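Local atomic coordinates of spermidine synthase (Corynebacterium glutamicum ATCC 13032, PDB entry 3GJY), a protein that probably makes spermidine by transferring an aminopropyl group from decarboxylated S-adenosylmethionine to putrescine, using a Rossmann-like fold of the AdoMet-dependent methyltransferase type. Residues S32-E37 with D122-R127. Sequence-based numbering, arbitrary orientation. Where two conformers were deposited one is given.
Sequences SVIELE and DAELAR
Ile34 lays the end of its side chain, CD1, against the first turn of the helix, 4.1 Å from Leu125 CA and 4.3 Å from Leu125 CB. With CG1 anti to the carbonyl carbon (chi1 -57°) and the chain extended beyond it, CD1 is carried to the backbone of Leu125; Glu124 CG is a looser neighbour at 4.4 Å. Beside this apolar touch, a water bridges Ser32 OG, at 3.1 Å, and Asp122 OD2, to which it donates over 2.8 Å. Asp122 exemplifies the helix N-cap: one carboxylate oxygen takes first-turn amides while the other reaches a neighbouring segment. Its OD1 takes Glu124 N nearly along the C-O axis and Leu125 N from above the carboxylate plane, the latter straighter, at 162°. The carboxylate also takes two N-H groups of the chain leading into the strand, Glu30 N on OD1 and Tyr31 N on OD2; the amide of Ala123 goes instead to Glu30 OE1. Farther along, Arg127 grips Glu124 side-on through NE and NH2, a salt bridge within the helix. The contact joins the N-terminal antiparallel sheet to the Rossmann-like domain: strand 33-38, between 25-28 and 45-50, faces helix 123-132, which follows strand 115-120 and rests Ala126 on strand 141-145.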
ATOM      1  N   SER A  32       1.409   1.534  19.571  1.00 19.11           N
ATOM      2  CA  SER A  32       0.944   2.886  19.258  0.50 20.02           C
ATOM      3  C   SER A  32      -0.240   3.266  20.091  1.00 18.89           C
ATOM      4  O   SER A  32      -0.982   2.389  20.549  1.00 21.64           O
ATOM      5  CB  SER A  32       0.506   2.990  17.799  0.50 20.64           C
ATOM      6  OG  SER A  32      -0.741   2.346  17.620  0.50 25.13           O
ATOM      7  N   VAL A  33      -0.437   4.571  20.279  1.00 18.13           N
ATOM      8  CA  VAL A  33      -1.715   5.046  20.826  0.50 18.10           C
ATOM      9  C   VAL A  33      -2.683   5.229  19.670  1.00 17.28           C
ATOM     10  O   VAL A  33      -2.346   5.831  18.638  1.00 17.41           O
ATOM     11  CB  VAL A  33      -1.610   6.320  21.697  0.50 18.67           C
ATOM     12  CG1 VAL A  33      -0.619   6.102  22.835  0.50 17.96           C
ATOM     13  CG2 VAL A  33      -1.236   7.561  20.890  0.50 20.47           C
ATOM     14  N   ILE A  34      -3.878   4.686  19.827  1.00 16.99           N
ATOM     15  CA  ILE A  34      -4.876   4.679  18.753  1.00 16.79           C
ATOM     16  C   ILE A  34      -6.037   5.598  19.150  1.00 17.75           C
ATOM     17  O   ILE A  34      -6.635   5.383  20.205  1.00 18.29           O
ATOM     18  CB  ILE A  34      -5.415   3.247  18.538  1.00 17.49           C
ATOM     19  CG1 ILE A  34      -4.268   2.273  18.234  1.00 19.36           C
ATOM     20  CG2 ILE A  34      -6.444   3.231  17.406  1.00 18.68           C
ATOM     21  CD1 ILE A  34      -4.580   0.827  18.615  1.00 21.24           C
ATOM     22  N   GLU A  35      -6.359   6.578  18.307  1.00 17.10           N
ATOM     23  CA  GLU A  35      -7.478   7.478  18.600  0.50 17.30           C
ATOM     24  C   GLU A  35      -8.576   7.312  17.573  1.00 16.75           C
ATOM     25  O   GLU A  35      -8.323   7.299  16.373  1.00 16.54           O
ATOM     26  CB  GLU A  35      -7.033   8.939  18.663  0.50 18.40           C
ATOM     27  CG  GLU A  35      -8.122   9.880  19.139  0.50 19.43           C
ATOM     28  CD  GLU A  35      -8.165   9.968  20.630  0.50 23.57           C
ATOM     29  OE1 GLU A  35      -7.179   9.517  21.255  0.50 25.66           O
ATOM     30  OE2 GLU A  35      -9.165  10.498  21.166  0.50 26.93           O
ATOM     31  N   LEU A  36      -9.809   7.150  18.071  1.00 16.09           N
ATOM     32  CA  LEU A  36     -10.971   7.030  17.197  1.00 15.26           C
ATOM     33  C   LEU A  36     -11.824   8.263  17.375  1.00 15.71           C
ATOM     34  O   LEU A  36     -12.215   8.584  18.500  1.00 16.78           O
ATOM     35  CB  LEU A  36     -11.776   5.778  17.559  1.00 16.29           C
ATOM     36  CG  LEU A  36     -10.986   4.455  17.640  1.00 16.30           C
ATOM     37  CD1 LEU A  36     -11.925   3.313  17.946  1.00 21.63           C
ATOM     38  CD2 LEU A  36     -10.149   4.148  16.363  1.00 18.23           C
ATOM     39  N   GLU A  37     -12.114   8.948  16.260  1.00 16.61           N
ATOM     40  CA  GLU A  37     -12.943  10.161  16.297  1.00 17.51           C
ATOM     41  C   GLU A  37     -14.116  10.027  15.314  1.00 17.78           C
ATOM     42  O   GLU A  37     -13.925   9.683  14.144  1.00 17.87           O
ATOM     43  CB  GLU A  37     -12.087  11.379  15.935  1.00 17.33           C
ATOM     44  CG  GLU A  37     -11.018  11.741  16.926  1.00 19.85           C
ATOM     45  CD  GLU A  37     -10.098  12.820  16.388  1.00 24.48           C
ATOM     46  OE1 GLU A  37      -9.126  12.482  15.701  1.00 25.53           O
ATOM     47  OE2 GLU A  37     -10.347  14.030  16.651  1.00 29.07           O
ATOM     48  N   ASP A 122       0.713  -4.772  15.362  1.00 14.08           N
ATOM     49  CA  ASP A 122       0.136  -4.372  16.632  1.00 13.65           C
ATOM     50  C   ASP A 122      -1.092  -5.234  16.935  1.00 13.48           C
ATOM     51  O   ASP A 122      -2.123  -5.102  16.269  1.00 13.70           O
ATOM     52  CB  ASP A 122      -0.185  -2.872  16.577  1.00 14.27           C
ATOM     53  CG  ASP A 122      -0.572  -2.301  17.928  1.00 14.10           C
ATOM     54  OD1 ASP A 122      -1.327  -2.968  18.680  1.00 15.39           O
ATOM     55  OD2 ASP A 122      -0.123  -1.168  18.221  1.00 15.65           O
ATOM     56  N   ALA A 123      -0.966  -6.121  17.937  1.00 13.00           N
ATOM     57  CA  ALA A 123      -2.061  -7.049  18.263  1.00 14.02           C
ATOM     58  C   ALA A 123      -3.372  -6.314  18.617  1.00 14.58           C
ATOM     59  O   ALA A 123      -4.473  -6.779  18.282  1.00 14.52           O
ATOM     60  CB  ALA A 123      -1.635  -7.977  19.430  1.00 14.66           C
ATOM     61  N   GLU A 124      -3.251  -5.144  19.250  1.00 15.01           N
ATOM     62  CA  GLU A 124      -4.415  -4.401  19.671  1.00 14.98           C
ATOM     63  C   GLU A 124      -5.078  -3.703  18.486  1.00 14.96           C
ATOM     64  O   GLU A 124      -6.307  -3.677  18.382  1.00 15.38           O
ATOM     65  CB  GLU A 124      -4.060  -3.394  20.790  1.00 16.47           C
ATOM     66  CG  GLU A 124      -5.274  -2.573  21.285  1.00 20.01           C
ATOM     67  CD  GLU A 124      -6.341  -3.396  22.013  1.00 22.97           C
ATOM     68  OE1 GLU A 124      -6.225  -4.641  22.155  1.00 23.35           O
ATOM     69  OE2 GLU A 124      -7.322  -2.749  22.436  1.00 28.42           O
ATOM     70  N   LEU A 125      -4.271  -3.161  17.564  1.00 14.17           N
ATOM     71  CA  LEU A 125      -4.860  -2.621  16.352  1.00 14.46           C
ATOM     72  C   LEU A 125      -5.571  -3.732  15.568  1.00 14.86           C
ATOM     73  O   LEU A 125      -6.672  -3.514  15.049  1.00 14.63           O
ATOM     74  CB  LEU A 125      -3.832  -1.936  15.450  1.00 15.89           C
ATOM     75  CG  LEU A 125      -4.396  -1.297  14.189  1.00 18.52           C
ATOM     76  CD1 LEU A 125      -5.506  -0.264  14.520  1.00 21.52           C
ATOM     77  CD2 LEU A 125      -3.232  -0.596  13.483  1.00 21.99           C
ATOM     78  N   ALA A 126      -4.959  -4.918  15.494  1.00 12.24           N
ATOM     79  CA  ALA A 126      -5.598  -6.061  14.857  1.00 12.83           C
ATOM     80  C   ALA A 126      -6.940  -6.405  15.505  1.00 12.43           C
ATOM     81  O   ALA A 126      -7.932  -6.653  14.802  1.00 12.64           O
ATOM     82  CB  ALA A 126      -4.624  -7.280  14.863  1.00 13.57           C
ATOM     83  N   ARG A 127      -6.978  -6.394  16.846  1.00 13.36           N
ATOM     84  CA  ARG A 127      -8.215  -6.749  17.565  1.00 13.19           C
ATOM     85  C   ARG A 127      -9.304  -5.686  17.309  1.00 12.65           C
ATOM     86  O   ARG A 127     -10.458  -6.037  17.009  1.00 14.20           O
ATOM     87  CB  ARG A 127      -7.908  -6.858  19.070  1.00 14.49           C
ATOM     88  CG  ARG A 127      -9.076  -7.419  19.867  1.00 16.32           C
ATOM     89  CD  ARG A 127      -8.820  -7.362  21.364  1.00 19.41           C
ATOM     90  NE  ARG A 127      -8.811  -5.996  21.873  1.00 21.22           N
ATOM     91  CZ  ARG A 127      -9.903  -5.293  22.168  1.00 25.15           C
ATOM     92  NH1 ARG A 127     -11.109  -5.825  22.009  1.00 26.88           N
ATOM     93  NH2 ARG A 127      -9.788  -4.058  22.643  1.00 28.71           N
TER
HETATM   94  O   HOH W   1       1.025   0.249  16.115  1.00 25.49           O